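Local structure of reducing-end xylose-releasing exo-oligoxylanase Rex8A (Paenibacillus barcinonensis, 6SUD) at residues A[19-24]-A[343-348]; A[135-140]-A[158-163]; A[224-229]-A[278-283]; A[241-246]-A[252-257]. The protein hydrolyses linear and branched xylooligosaccharides, releasing xylose from their reducing ends in the breakdown of xylan. The protein carries 1 engineered substitution. All coordinates share one frame; numbering follows the deposited sequence.

Contact 1: A[19-24]-A[343-348]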
# COMPACT_ATOMS: atom_id res chain seq x y z
N GLN A 19 22.27 2.86 -4.01
CA GLN A 19 23.46 3.21 -4.84
C GLN A 19 24.00 4.58 -4.41
O GLN A 19 25.23 4.71 -4.28
CB GLN A 19 23.11 3.23 -6.32
CG GLN A 19 24.33 3.09 -7.20
CD GLN A 19 23.97 2.95 -8.66
OE1 GLN A 19 23.04 2.23 -9.03
NE2 GLN A 19 24.73 3.61 -9.52
N ARG A 20 23.12 5.57 -4.21
CA ARG A 20 23.53 6.95 -3.81
C ARG A 20 24.26 6.87 -2.48
O ARG A 20 25.16 7.68 -2.20
CB ARG A 20 22.30 7.85 -3.71
CG ARG A 20 22.55 9.16 -2.98
CD ARG A 20 21.29 9.99 -2.86
NE ARG A 20 20.56 10.11 -4.12
CZ ARG A 20 19.35 10.66 -4.23
NH1 ARG A 20 18.76 11.15 -3.15
NH2 ARG A 20 18.76 10.74 -5.41
N SER A 21 23.88 5.86 -1.71
CA SER A 21 24.38 5.63 -0.34
C SER A 21 25.67 4.80 -0.33
O SER A 21 26.24 4.63 0.76
CB SER A 21 23.27 4.99 0.44
OG SER A 21 23.70 4.55 1.71
N GLY A 22 26.10 4.25 -1.46
CA GLY A 22 27.42 3.59 -1.53
C GLY A 22 27.36 2.11 -1.87
O GLY A 22 28.42 1.57 -2.24
N TYR A 23 26.20 1.47 -1.77
CA TYR A 23 26.07 0.01 -2.05
C TYR A 23 26.30 -0.23 -3.54
O TYR A 23 25.97 0.65 -4.36
CB TYR A 23 24.73 -0.52 -1.56
CG TYR A 23 24.55 -0.33 -0.07
CD1 TYR A 23 25.25 -1.12 0.83
CD2 TYR A 23 23.76 0.68 0.43
CE1 TYR A 23 25.13 -0.93 2.19
CE2 TYR A 23 23.61 0.87 1.79
CZ TYR A 23 24.31 0.07 2.68
OH TYR A 23 24.19 0.27 4.02
N ARG A 24 26.87 -1.39 -3.88
CA ARG A 24 27.23 -1.73 -5.27
C ARG A 24 25.98 -2.18 -6.04
O ARG A 24 25.13 -2.86 -5.44
CB ARG A 24 28.26 -2.86 -5.30
CG ARG A 24 29.56 -2.49 -4.62
CD ARG A 24 30.44 -3.72 -4.45
NE ARG A 24 31.10 -4.09 -5.69
CZ ARG A 24 31.77 -5.23 -5.90
NH1 ARG A 24 31.88 -6.13 -4.94
NH2 ARG A 24 32.34 -5.46 -7.07
N SER A 343 21.04 7.71 7.03
CA SER A 343 21.15 6.72 8.12
C SER A 343 19.96 5.75 8.14
O SER A 343 20.19 4.58 8.45
CB SER A 343 21.43 7.36 9.45
OG SER A 343 20.55 8.42 9.68
N PHE A 344 18.74 6.16 7.75
CA PHE A 344 17.58 5.22 7.70
C PHE A 344 17.75 4.21 6.56
O PHE A 344 17.30 3.05 6.70
CB PHE A 344 16.25 5.94 7.51
CG PHE A 344 15.58 6.32 8.79
CD1 PHE A 344 14.88 5.38 9.53
CD2 PHE A 344 15.66 7.61 9.29
CE1 PHE A 344 14.27 5.72 10.73
CE2 PHE A 344 15.05 7.96 10.48
CZ PHE A 344 14.35 7.02 11.20
N VAL A 345 18.33 4.65 5.45
CA VAL A 345 18.63 3.79 4.28
C VAL A 345 19.60 2.70 4.74
O VAL A 345 19.39 1.52 4.40
CB VAL A 345 19.20 4.59 3.10
CG1 VAL A 345 19.74 3.70 2.00
CG2 VAL A 345 18.19 5.56 2.51
N LYS A 346 20.65 3.10 5.45
CA LYS A 346 21.69 2.16 5.96
C LYS A 346 21.08 1.23 7.01
O LYS A 346 21.36 0.01 6.96
CB LYS A 346 22.88 2.92 6.54
CG LYS A 346 23.98 2.05 7.14
CD LYS A 346 25.11 2.85 7.74
CE LYS A 346 26.47 2.49 7.19
NZ LYS A 346 27.07 1.35 7.93
N ARG A 347 20.28 1.77 7.93
CA ARG A 347 19.65 0.97 9.01
C ARG A 347 18.78 -0.11 8.36
O ARG A 347 18.80 -1.25 8.83
CB ARG A 347 18.83 1.87 9.94
CG ARG A 347 18.04 1.13 11.01
CD ARG A 347 18.94 0.48 12.04
NE ARG A 347 18.25 0.14 13.28
CZ ARG A 347 17.58 -1.00 13.50
NH1 ARG A 347 17.47 -1.93 12.56
NH2 ARG A 347 17.00 -1.19 14.67
N PHE A 348 18.04 0.26 7.32
CA PHE A 348 17.12 -0.67 6.63
C PHE A 348 17.92 -1.78 5.95
O PHE A 348 17.56 -2.98 6.09
CB PHE A 348 16.25 0.08 5.62
CG PHE A 348 15.32 -0.86 4.90
CD1 PHE A 348 14.20 -1.37 5.55
CD2 PHE A 348 15.61 -1.30 3.62
CE1 PHE A 348 13.37 -2.27 4.91
CE2 PHE A 348 14.77 -2.20 2.99
CZ PHE A 348 13.65 -2.67 3.63
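The hydroxyl of Tyr23 comes down on the side chain and backbone of Lys346, with OH 3.6 Å from CG and 3.7 Å from CA of that lysine, and also against its CB. These are van der Waals contacts between an oxygen and carbons, not hydrogen bonds. They join the turn after helix 17-20, near the N terminus, to helix 341-349, one of the later helices in the (alpha/alpha)6 barrel of this glycoside hydrolase family 8 enzyme. Gly22 shapes the turn through a Schellman motif: its phi is positive, 118°, and its N bonds back to Gln19 O at 3.0 Å. A CB at that position would be driven into the carbonyl oxygen of Ser21. The chain then swings Tyr23 toward the helix, and with CG anti to the carbonyl carbon (chi1 -60°) the ring projects across to it. Lys346 runs at about a right angle to the tyrosine, its CG anti to the backbone N (chi1 177°), so the start of its chain passes the phenol while the amine bends off at the exposed surface. Trp349, three residues further along, stacks on the Tyr23 ring, and Phe18 touches both Tyr23 and the buried Val345, so that these two aromatic residues flank the contact. The other touch comes from Ser21, whose CB points toward the helix. Its CB and OG both lie against one methyl of Val345: CG1 is 4.1 Å from OG.

Contact 2: A[135-140]-A[158-163]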
# COMPACT_ATOMS: atom_id res chain seq x y z
N MET A 135 -4.46 -0.95 -9.54
CA MET A 135 -3.14 -0.44 -9.98
C MET A 135 -2.27 -1.61 -10.46
O MET A 135 -1.64 -1.48 -11.52
CB MET A 135 -2.42 0.32 -8.87
CG MET A 135 -1.18 1.06 -9.34
SD MET A 135 -1.59 2.56 -10.28
CE MET A 135 -1.55 2.00 -11.97
N ALA A 136 -2.23 -2.71 -9.72
CA ALA A 136 -1.41 -3.88 -10.11
C ALA A 136 -1.89 -4.45 -11.45
O ALA A 136 -1.04 -4.81 -12.30
CB ALA A 136 -1.42 -4.91 -9.01
N LEU A 137 -3.21 -4.53 -11.66
CA LEU A 137 -3.80 -5.08 -12.91
C LEU A 137 -3.49 -4.14 -14.09
O LEU A 137 -3.15 -4.63 -15.19
CB LEU A 137 -5.31 -5.24 -12.73
CG LEU A 137 -5.74 -6.50 -11.98
CD1 LEU A 137 -7.15 -6.34 -11.46
CD2 LEU A 137 -5.61 -7.72 -12.88
N PHE A 138 -3.55 -2.83 -13.87
CA PHE A 138 -3.15 -1.85 -14.92
C PHE A 138 -1.69 -2.08 -15.30
O PHE A 138 -1.37 -2.09 -16.49
CB PHE A 138 -3.39 -0.40 -14.49
CG PHE A 138 -4.82 0.05 -14.61
CD1 PHE A 138 -5.55 -0.20 -15.77
CD2 PHE A 138 -5.42 0.76 -13.58
CE1 PHE A 138 -6.87 0.20 -15.88
CE2 PHE A 138 -6.74 1.17 -13.70
CZ PHE A 138 -7.46 0.89 -14.84
N PHE A 139 -0.81 -2.27 -14.31
CA PHE A 139 0.64 -2.50 -14.57
C PHE A 139 0.83 -3.84 -15.30
O PHE A 139 1.67 -3.91 -16.19
CB PHE A 139 1.48 -2.43 -13.29
CG PHE A 139 1.67 -1.05 -12.70
CD1 PHE A 139 1.44 0.09 -13.46
CD2 PHE A 139 2.07 -0.90 -11.38
CE1 PHE A 139 1.62 1.36 -12.90
CE2 PHE A 139 2.24 0.37 -10.84
CZ PHE A 139 2.01 1.49 -11.59
N ALA A 140 0.08 -4.87 -14.91
CA ALA A 140 0.13 -6.20 -15.57
C ALA A 140 -0.23 -6.02 -17.05
O ALA A 140 0.49 -6.54 -17.92
CB ALA A 140 -0.80 -7.16 -14.88
N ARG A 158 -10.63 -1.81 -14.69
CA ARG A 158 -11.66 -0.79 -15.01
C ARG A 158 -12.98 -1.16 -14.34
O ARG A 158 -13.69 -0.25 -13.88
CB ARG A 158 -11.84 -0.65 -16.52
CG ARG A 158 -10.72 0.17 -17.15
CD ARG A 158 -10.72 0.14 -18.66
NE ARG A 158 -9.80 1.14 -19.18
CZ ARG A 158 -9.57 1.35 -20.47
NH1 ARG A 158 -10.20 0.62 -21.38
NH2 ARG A 158 -8.72 2.29 -20.84
N LYS A 159 -13.28 -2.46 -14.31
CA LYS A 159 -14.46 -3.03 -13.61
C LYS A 159 -14.41 -2.72 -12.11
O LYS A 159 -15.44 -2.31 -11.55
CB LYS A 159 -14.48 -4.54 -13.85
CG LYS A 159 -15.61 -5.31 -13.21
CD LYS A 159 -15.53 -6.77 -13.57
CE LYS A 159 -16.42 -7.64 -12.70
NZ LYS A 159 -16.61 -8.96 -13.32
N ILE A 160 -13.27 -2.94 -11.46
CA ILE A 160 -13.09 -2.63 -10.01
C ILE A 160 -13.34 -1.13 -9.81
O ILE A 160 -14.17 -0.77 -8.94
CB ILE A 160 -11.70 -3.07 -9.51
CG1 ILE A 160 -11.51 -4.58 -9.67
CG2 ILE A 160 -11.50 -2.61 -8.07
CD1 ILE A 160 -10.13 -5.08 -9.28
N LEU A 161 -12.67 -0.27 -10.57
CA LEU A 161 -12.70 1.20 -10.34
C LEU A 161 -14.08 1.75 -10.74
O LEU A 161 -14.51 2.74 -10.14
CB LEU A 161 -11.58 1.89 -11.13
CG LEU A 161 -10.16 1.63 -10.63
CD1 LEU A 161 -9.18 2.54 -11.35
CD2 LEU A 161 -10.05 1.82 -9.12
N HIS A 162 -14.77 1.13 -11.71
CA HIS A 162 -16.18 1.47 -12.02
C HIS A 162 -17.05 1.30 -10.75
O HIS A 162 -17.77 2.26 -10.39
CB HIS A 162 -16.76 0.63 -13.15
CG HIS A 162 -18.21 0.93 -13.36
ND1 HIS A 162 -18.62 2.09 -13.96
CD2 HIS A 162 -19.33 0.26 -12.99
CE1 HIS A 162 -19.94 2.12 -13.98
NE2 HIS A 162 -20.39 1.02 -13.39
N ALA A 163 -16.99 0.13 -10.11
CA ALA A 163 -17.77 -0.17 -8.89
C ALA A 163 -17.35 0.81 -7.78
O ALA A 163 -18.23 1.35 -7.10
CB ALA A 163 -17.60 -1.61 -8.50
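Apolar packing does nearly all the work between Phe138 and Leu137 on helix 127-144 and Leu161 and Ile160 on helix 153-170. These two helices follow one another in the (alpha/alpha)6 barrel and run antiparallel as a hairpin, their local axes 151° apart and 10.4 Å from each other at closest approach. Leu161 CD1 sits in the plane of the Phe138 ring, at its edge, 3.7 Å from CE2. Methyl meets methyl at the other apolar pair: Leu137 CD1 and Ile160 CD1 are 3.9 Å apart, their side chains crossing at about a right angle.

The one charged residue involved contributes only its aliphatic stem. Arg158 CG lies 4.1 Å from Phe138 CZ, again at the ring edge, and the extended chain carries the guanidinium away to Tyr209, whose backbone O takes a hydrogen bond from NE. Were Phe138 replaced by an alanine, Leu161 CD1 and the Arg158 stem would probably lose their shared partner and a gap would open between the helices. With no directional polar bond between these two segments, their fit rests on the shapes of the side chains and the exclusion of water.

Contact 3: A[224-229]-A[278-283]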
# COMPACT_ATOMS: atom_id res chain seq x y z
N ALA A 224 -7.18 16.13 -4.29
CA ALA A 224 -7.93 16.08 -3.01
C ALA A 224 -7.12 15.28 -1.98
O ALA A 224 -7.04 15.73 -0.81
CB ALA A 224 -9.31 15.49 -3.19
N SER A 225 -6.53 14.16 -2.38
CA SER A 225 -5.75 13.29 -1.45
C SER A 225 -4.45 13.98 -1.02
O SER A 225 -4.06 13.84 0.16
CB SER A 225 -5.47 11.95 -2.03
OG SER A 225 -6.59 11.11 -1.86
N ARG A 226 -3.78 14.69 -1.92
CA ARG A 226 -2.54 15.42 -1.52
C ARG A 226 -2.92 16.45 -0.45
O ARG A 226 -2.23 16.51 0.58
CB ARG A 226 -1.84 16.07 -2.71
CG ARG A 226 -1.40 15.08 -3.78
CD ARG A 226 -0.33 15.60 -4.71
NE ARG A 226 0.15 14.54 -5.58
CZ ARG A 226 -0.31 14.31 -6.81
NH1 ARG A 226 -1.23 15.11 -7.33
NH2 ARG A 226 0.16 13.30 -7.52
N ALA A 227 -3.97 17.23 -0.69
CA ALA A 227 -4.50 18.22 0.28
C ALA A 227 -4.84 17.52 1.59
O ALA A 227 -4.49 18.08 2.63
CB ALA A 227 -5.73 18.91 -0.24
N TYR A 228 -5.54 16.39 1.53
CA TYR A 228 -6.01 15.62 2.71
C TYR A 228 -4.83 15.19 3.58
O TYR A 228 -4.86 15.43 4.80
CB TYR A 228 -6.77 14.37 2.30
CG TYR A 228 -7.34 13.62 3.48
CD1 TYR A 228 -8.37 14.17 4.21
CD2 TYR A 228 -6.85 12.38 3.88
CE1 TYR A 228 -8.92 13.52 5.29
CE2 TYR A 228 -7.41 11.70 4.95
CZ TYR A 228 -8.45 12.29 5.67
OH TYR A 228 -9.05 11.69 6.74
N LEU A 229 -3.78 14.62 2.99
CA LEU A 229 -2.61 14.22 3.82
C LEU A 229 -1.96 15.44 4.45
O LEU A 229 -1.43 15.29 5.54
CB LEU A 229 -1.58 13.42 3.03
CG LEU A 229 -2.20 12.16 2.44
CD1 LEU A 229 -1.41 11.63 1.27
CD2 LEU A 229 -2.45 11.12 3.52
N GLU A 278 8.46 10.90 -5.44
CA GLU A 278 9.38 10.24 -6.41
C GLU A 278 8.74 10.23 -7.82
O GLU A 278 9.40 10.65 -8.78
CB GLU A 278 9.77 8.84 -5.93
CG GLU A 278 10.66 8.08 -6.90
CD GLU A 278 11.95 8.75 -7.35
OE1 GLU A 278 12.32 9.79 -6.77
OE2 GLU A 278 12.59 8.20 -8.29
N TRP A 279 7.48 9.79 -7.94
CA TRP A 279 6.81 9.62 -9.26
C TRP A 279 6.44 10.97 -9.89
O TRP A 279 6.61 11.09 -11.13
CB TRP A 279 5.57 8.72 -9.14
CG TRP A 279 5.90 7.27 -8.98
CD1 TRP A 279 7.13 6.71 -8.81
CD2 TRP A 279 4.96 6.18 -8.97
NE1 TRP A 279 7.03 5.35 -8.71
CE2 TRP A 279 5.71 4.99 -8.80
CE3 TRP A 279 3.57 6.08 -9.08
CZ2 TRP A 279 5.11 3.74 -8.74
CZ3 TRP A 279 2.98 4.84 -9.02
CH2 TRP A 279 3.75 3.68 -8.87
N PHE A 280 5.87 11.91 -9.12
CA PHE A 280 5.16 13.09 -9.68
C PHE A 280 5.78 14.42 -9.22
O PHE A 280 5.55 15.41 -9.94
CB PHE A 280 3.67 13.00 -9.38
CG PHE A 280 3.01 11.88 -10.14
CD1 PHE A 280 2.97 11.89 -11.52
CD2 PHE A 280 2.47 10.79 -9.49
CE1 PHE A 280 2.40 10.85 -12.23
CE2 PHE A 280 1.92 9.73 -10.20
CZ PHE A 280 1.87 9.77 -11.57
N ARG A 281 6.47 14.46 -8.07
CA ARG A 281 7.28 15.62 -7.62
C ARG A 281 6.38 16.87 -7.59
O ARG A 281 6.85 17.95 -7.96
CB ARG A 281 8.49 15.79 -8.55
CG ARG A 281 9.80 16.19 -7.88
CD ARG A 281 10.40 15.12 -6.99
NE ARG A 281 10.63 13.84 -7.64
CZ ARG A 281 11.71 13.51 -8.36
NH1 ARG A 281 12.68 14.38 -8.57
NH2 ARG A 281 11.78 12.30 -8.91
N LYS A 282 5.12 16.74 -7.14
CA LYS A 282 4.08 17.80 -7.29
C LYS A 282 3.92 18.67 -6.04
O LYS A 282 3.58 19.87 -6.20
CB LYS A 282 2.74 17.20 -7.69
CG LYS A 282 2.59 16.90 -9.17
CD LYS A 282 1.20 16.41 -9.52
CE LYS A 282 0.87 16.54 -11.00
NZ LYS A 282 1.32 15.34 -11.76
N ASP A 283 4.07 18.10 -4.84
CA ASP A 283 3.77 18.81 -3.56
C ASP A 283 5.02 18.81 -2.69
O ASP A 283 5.33 17.82 -2.01
CB ASP A 283 2.56 18.22 -2.82
CG ASP A 283 2.31 18.92 -1.49
OD1 ASP A 283 2.85 20.00 -1.28
OD2 ASP A 283 1.59 18.39 -0.69
O HOH W 1 0.58 15.67 -0.28
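Arg226 is the residue of 224-229 that reaches the far segment, and it does so with the outer half of its side chain, from CD to the guanidinium. Its CG stands anti to the carbonyl carbon (chi1 -60°) and the chain runs out straight to NE, passing Asp283 on the way: CD lies 4.3 Å from Asp283 CB. The guanidinium then enters a corner made by two side chains. Lys282 lays its CD over one face, off toward the rim, 3.5 Å from Arg226 NH1. At the edge of the group, Arg226 NH2 comes within 3.9 Å of Phe280 CD2, with the two planes 68° apart. Lys282 NZ is 4.8 Å from Arg226 NH2, and this proximity of like charges is probably eased by acids from elsewhere: Asp276 forms a salt bridge with NE of the arginine and Glu204 with its NH1. In this way helix 215-232 of the (alpha/alpha)6 barrel is joined to the end of helix 268-280, where the chain leaves helical geometry at Arg281 and turns toward helix 285-297. That exit is braced from within, since Arg281 NH2 donates a nearly straight hydrogen bond (167°, 2.9 Å) to Glu278 O, on a lone pair in the carbonyl plane. Arg226 also serves through its backbone. A water donates to its carbonyl O at 3.1 Å and to Asp283 OD2 at 2.9 Å, while Arg230, one turn further along the same helix, forms a salt bridge with that carboxylate.

Contact 4: A[241-246]-A[252-257]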
# COMPACT_ATOMS: atom_id res chain seq x y z
N PRO A 241 -3.06 9.67 12.36
CA PRO A 241 -3.91 8.68 13.00
C PRO A 241 -4.27 7.54 12.04
O PRO A 241 -4.20 7.74 10.84
CB PRO A 241 -5.13 9.53 13.38
CG PRO A 241 -5.24 10.53 12.25
CD PRO A 241 -3.81 10.83 11.85
N GLU A 242 -4.61 6.37 12.59
CA GLU A 242 -5.05 5.22 11.76
C GLU A 242 -6.34 5.62 11.03
O GLU A 242 -6.37 5.47 9.80
CB GLU A 242 -5.16 3.95 12.59
CG GLU A 242 -3.80 3.42 12.99
CD GLU A 242 -3.82 2.09 13.71
OE1 GLU A 242 -4.28 2.07 14.89
OE2 GLU A 242 -3.40 1.08 13.09
N TYR A 243 -7.35 6.12 11.74
CA TYR A 243 -8.61 6.61 11.11
C TYR A 243 -8.73 8.11 11.35
O TYR A 243 -8.44 8.58 12.45
CB TYR A 243 -9.87 5.97 11.69
CG TYR A 243 -9.97 4.46 11.63
CD1 TYR A 243 -9.15 3.68 10.83
CD2 TYR A 243 -10.94 3.80 12.38
CE1 TYR A 243 -9.26 2.29 10.80
CE2 TYR A 243 -11.07 2.43 12.36
CZ TYR A 243 -10.23 1.66 11.57
OH TYR A 243 -10.37 0.30 11.56
N ALA A 244 -9.17 8.83 10.32
CA ALA A 244 -9.30 10.30 10.37
C ALA A 244 -10.63 10.72 9.76
O ALA A 244 -11.09 10.07 8.81
CB ALA A 244 -8.15 10.94 9.64
N ASN A 245 -11.22 11.78 10.31
CA ASN A 245 -12.36 12.52 9.73
C ASN A 245 -11.95 13.11 8.37
O ASN A 245 -10.74 13.22 8.08
CB ASN A 245 -12.84 13.60 10.69
CG ASN A 245 -13.36 13.02 11.99
OD1 ASN A 245 -14.15 12.08 11.96
ND2 ASN A 245 -12.92 13.54 13.12
N TYR A 246 -12.94 13.54 7.58
CA TYR A 246 -12.73 14.17 6.25
C TYR A 246 -11.92 15.45 6.41
O TYR A 246 -11.29 15.86 5.42
CB TYR A 246 -14.07 14.41 5.55
CG TYR A 246 -14.78 13.18 5.06
CD1 TYR A 246 -14.09 12.07 4.59
CD2 TYR A 246 -16.17 13.12 5.04
CE1 TYR A 246 -14.75 10.94 4.13
CE2 TYR A 246 -16.84 12.00 4.57
CZ TYR A 246 -16.13 10.90 4.12
OH TYR A 246 -16.80 9.80 3.64
N PRO A 252 -13.53 9.45 15.71
CA PRO A 252 -13.91 8.94 17.03
C PRO A 252 -13.48 7.49 17.26
O PRO A 252 -13.29 6.75 16.30
CB PRO A 252 -15.44 9.04 17.07
CG PRO A 252 -15.80 10.03 15.97
CD PRO A 252 -14.70 9.93 14.93
N VAL A 253 -13.37 7.09 18.53
CA VAL A 253 -13.17 5.67 18.92
C VAL A 253 -14.31 4.86 18.29
O VAL A 253 -15.48 5.32 18.33
CB VAL A 253 -13.10 5.50 20.45
CG1 VAL A 253 -13.13 4.04 20.87
CG2 VAL A 253 -11.87 6.19 21.01
N GLN A 254 -13.97 3.72 17.69
CA GLN A 254 -14.95 2.86 16.98
C GLN A 254 -15.29 1.66 17.86
O GLN A 254 -14.56 1.41 18.85
CB GLN A 254 -14.40 2.47 15.60
CG GLN A 254 -14.13 3.65 14.68
CD GLN A 254 -15.38 4.40 14.28
OE1 GLN A 254 -16.37 3.81 13.84
NE2 GLN A 254 -15.34 5.72 14.42
N LEU A 255 -16.37 0.95 17.54
CA LEU A 255 -16.81 -0.22 18.33
C LEU A 255 -15.71 -1.29 18.37
O LEU A 255 -15.62 -2.01 19.37
CB LEU A 255 -18.11 -0.78 17.74
CG LEU A 255 -19.33 0.12 17.88
CD1 LEU A 255 -20.55 -0.54 17.25
CD2 LEU A 255 -19.61 0.46 19.34
N HIS A 256 -14.86 -1.35 17.33
CA HIS A 256 -13.82 -2.40 17.19
C HIS A 256 -12.45 -1.88 17.66
O HIS A 256 -11.49 -2.66 17.58
CB HIS A 256 -13.79 -2.98 15.77
CG HIS A 256 -13.31 -2.05 14.71
ND1 HIS A 256 -14.10 -1.03 14.22
CD2 HIS A 256 -12.16 -2.01 14.01
CE1 HIS A 256 -13.43 -0.38 13.28
NE2 HIS A 256 -12.25 -0.97 13.12
N GLY A 257 -12.36 -0.63 18.12
CA GLY A 257 -11.18 -0.13 18.84
C GLY A 257 -10.88 1.34 18.61
O GLY A 257 -11.64 2.04 17.92
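The Tyr243 ring is met at its edge by the opposite segment: Gln254 CG lies in its plane, 3.9 Å from CD2, and the His256 imidazole approaches the hydroxyl end. The histidine belongs to a type I beta turn, Gln254 to Gly257, within the long loop between helices 215-232 and 268-280 of the (alpha/alpha)6 barrel. Phe259 stacks on the tyrosine and Phe186 meets it at an angle, adding aromatic neighbours from outside the two segments. Tyr243 and His256 come from opposite directions and meet rim to rim, their planes 43° apart, so that neither ring covers the other. Tyr243 OH lies in the imidazole plane and shares a hydrogen bond with His256 NE2 at 2.8 Å. The histidine CG is placed between the backbone N and the carbonyl carbon (chi1 69°), which sends the ring back toward the tyrosine. The turn is closed in both directions, Gln254 N bonding Gly257 O and Gly257 N bonding Gln254 O.

Tyr243 also lies close to the catalytic centre: its side chain is about 4 Å at nearest atoms from that of Asp265, the probable proton acceptor. With a leucine at Tyr243, His256 NE2 would probably be left without its hydroxyl partner and the imidazole less firmly held. Further along, Asn245 ND2 is hydrogen-bonded to Thr249 OG1, and Asn245 OD1 rests 3.7 Å from Pro252 CD. Gln254 bends back on its own segment, NE2 donating to Pro252 O at 3.0 Å from a position 48° out of the carbonyl plane.

Starting from the N terminus, the chain passes 19-24 almost at once, and contact 1 closes only at 343-348, bringing the turn after helix 17-20 onto helix 341-349 and enclosing all the others. Contact 2 comes next and closes a short loop between two successive barrel helices; its centre lies on the opposite side of the chain's centre from contact 1. Contact 3 follows in series and spans the long loop between helices 215-232 and 268-280, with contact 4 nested inside it. Phe139 CZ packs 3.9 Å from Trp279 CH2 between contacts 2 and 3, and Tyr228 OH, 2.6 Å from Asn245 O, probably hydrogen-bonds contact 3 to contact 4.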